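Local structure of endonuclease MutS2 (Deinococcus radiodurans, 4OD6) at residues A[51-54]-A[55-58]. The protein probably senses collided ribosomes and splits them using ATP, and carries a C-terminal Smr nuclease domain, the part described here. Numbering follows the deposited sequence. Where two conformers were deposited one is given.
Sequences MGVL and RRTL
R56 reaches back past the N-cap to the carbonyl of M51, in the loop just before its own helix. Its NH2 donates to M51 O at 2.9 Å, with an N-H...O angle of 148°. NH1 adds a weak bond to the same oxygen at 3.2 Å. The side chain can do this because it bends at chi3 (-59°), which folds the guanidinium back over the N-cap carbonyl of G52. G52 O then lies over the centre of one guanidinium face, 3.1 Å above the plane, while M51 O sits near the edge. G52 is the N-cap residue, and its positive phi suits a glycine. Its carbonyl accepts R56 N at 3.1 Å. The next two bonds of the helix follow, T57 N to V53 O and L58 N to L54 O. T57 OG1 is near two carbonyls, 2.9 Å from V53 O and 3.2 Å from L54 O. With chi1 at 60°, OG1 sits between the backbone N and the carbonyl carbon of T57 and turns back toward the preceding turn. Apolar contact is slight: L54 CB meets L58 CD1 at 4.2 Å. L58 is buried against V25 and L28 of helix 21-38, and V53 and T57 both touch V21. R55 extends away to a salt bridge with D73. Backbone bonds thus close the first turn of helix 53-62 in the Smr domain, and R56 ties it to the preceding loop. The cationic guanidinium probably draws electron density toward both carbonyl oxygens.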
ATOM      1  N   MET A  51       8.642   3.279 -13.446  0.50 10.06           N
ATOM      2  CA  MET A  51       8.063   4.331 -14.250  0.50  9.51           C
ATOM      3  C   MET A  51       6.795   4.827 -13.608  0.50  9.40           C
ATOM      4  O   MET A  51       5.929   5.395 -14.224  0.50  9.95           O
ATOM      5  CB  MET A  51       7.755   3.778 -15.633  0.50 10.99           C
ATOM      6  CG  MET A  51       9.020   3.394 -16.388  0.50 11.16           C
ATOM      7  SD  MET A  51      10.296   4.692 -16.434  0.50 10.80           S
ATOM      8  CE  MET A  51       9.436   5.980 -17.303  0.50 10.62           C
ATOM      9  N   GLY A  52       6.602   4.406 -12.362  1.00  9.87           N
ATOM     10  CA  GLY A  52       5.451   4.733 -11.529  1.00 11.18           C
ATOM     11  C   GLY A  52       4.154   3.991 -11.831  1.00 10.12           C
ATOM     12  O   GLY A  52       3.081   4.429 -11.422  1.00 10.97           O
ATOM     13  N   VAL A  53       4.244   2.868 -12.536  1.00  9.43           N
ATOM     14  CA  VAL A  53       3.074   2.095 -12.892  1.00 10.51           C
ATOM     15  C   VAL A  53       2.369   1.477 -11.657  1.00  8.88           C
ATOM     16  O   VAL A  53       1.172   1.620 -11.475  1.00  9.04           O
ATOM     17  CB  VAL A  53       3.442   0.978 -13.893  1.00 12.89           C
ATOM     18  CG1 VAL A  53       2.210   0.171 -14.188  1.00 14.27           C
ATOM     19  CG2 VAL A  53       4.002   1.549 -15.181  1.00 13.96           C
ATOM     20  N   LEU A  54       3.125   0.807 -10.795  1.00  8.23           N
ATOM     21  CA  LEU A  54       2.517   0.246  -9.586  1.00  7.34           C
ATOM     22  C   LEU A  54       1.983   1.345  -8.676  1.00  6.89           C
ATOM     23  O   LEU A  54       0.876   1.238  -8.170  1.00  7.19           O
ATOM     24  CB  LEU A  54       3.506  -0.664  -8.848  1.00  6.74           C
ATOM     25  CG  LEU A  54       3.829  -1.995  -9.536  1.00  8.16           C
ATOM     26  CD1 LEU A  54       4.641  -2.847  -8.580  1.00  8.72           C
ATOM     27  CD2 LEU A  54       2.565  -2.733  -9.956  1.00 10.20           C
ATOM     28  N   ARG A  55       2.736   2.407  -8.488  1.00  6.77           N
ATOM     29  CA  ARG A  55       2.280   3.433  -7.562  1.00  8.50           C
ATOM     30  C   ARG A  55       0.931   3.996  -8.033  1.00  8.07           C
ATOM     31  O   ARG A  55       0.006   4.126  -7.282  1.00  7.95           O
ATOM     32  CB  ARG A  55       3.305   4.576  -7.504  1.00 10.75           C
ATOM     33  CG  ARG A  55       2.878   5.818  -6.732  1.00 13.49           C
ATOM     34  CD  ARG A  55       3.984   6.856  -6.813  1.00 18.67           C
ATOM     35  NE  ARG A  55       3.659   8.041  -6.057  1.00 23.63           N
ATOM     36  CZ  ARG A  55       2.926   9.017  -6.540  1.00 26.91           C
ATOM     37  NH1 ARG A  55       2.472   8.963  -7.773  1.00 29.77           N
ATOM     38  NH2 ARG A  55       2.656  10.034  -5.768  1.00 26.75           N
ATOM     39  N   ARG A  56       0.837   4.352  -9.309  1.00  8.15           N
ATOM     40  CA  ARG A  56      -0.375   4.996  -9.832  1.00  8.27           C
ATOM     41  C   ARG A  56      -1.545   4.050  -9.785  1.00  8.37           C
ATOM     42  O   ARG A  56      -2.611   4.441  -9.438  1.00  9.20           O
ATOM     43  CB  ARG A  56      -0.152   5.513 -11.238  1.00  9.38           C
ATOM     44  CG  ARG A  56       0.678   6.775 -11.271  1.00 11.45           C
ATOM     45  CD  ARG A  56       0.748   7.354 -12.664  1.00 14.74           C
ATOM     46  NE  ARG A  56       1.328   6.415 -13.598  1.00 18.27           N
ATOM     47  CZ  ARG A  56       2.627   6.371 -13.870  1.00 19.50           C
ATOM     48  NH1 ARG A  56       3.445   7.180 -13.261  1.00 21.36           N
ATOM     49  NH2 ARG A  56       3.086   5.474 -14.705  1.00 18.96           N
ATOM     50  N   THR A  57      -1.350   2.823 -10.195  1.00  8.09           N
ATOM     51  CA  THR A  57      -2.455   1.862 -10.186  1.00  9.14           C
ATOM     52  C   THR A  57      -2.932   1.479  -8.760  1.00  7.70           C
ATOM     53  O   THR A  57      -4.103   1.356  -8.483  1.00  8.15           O
ATOM     54  CB  THR A  57      -2.153   0.593 -10.989  1.00 11.87           C
ATOM     55  OG1 THR A  57      -1.020  -0.057 -10.443  1.00 12.92           O
ATOM     56  CG2 THR A  57      -1.874   0.917 -12.405  1.00 13.15           C
ATOM     57  N   LEU A  58      -1.979   1.248  -7.875  1.00  7.16           N
ATOM     58  CA  LEU A  58      -2.300   0.925  -6.479  1.00  7.27           C
ATOM     59  C   LEU A  58      -2.976   2.248  -5.893  1.00  7.41           C
ATOM     60  O   LEU A  58      -3.930   2.079  -5.172  1.00  7.64           O
ATOM     61  CB  LEU A  58      -1.077   0.592  -5.658  1.00  6.74           C
ATOM     62  CG  LEU A  58      -0.452  -0.704  -6.171  1.00  6.42           C
ATOM     63  CD1 LEU A  58       0.918  -0.947  -5.531  1.00  6.80           C
ATOM     64  CD2 LEU A  58      -1.363  -1.885  -5.945  1.00  7.61           C
TER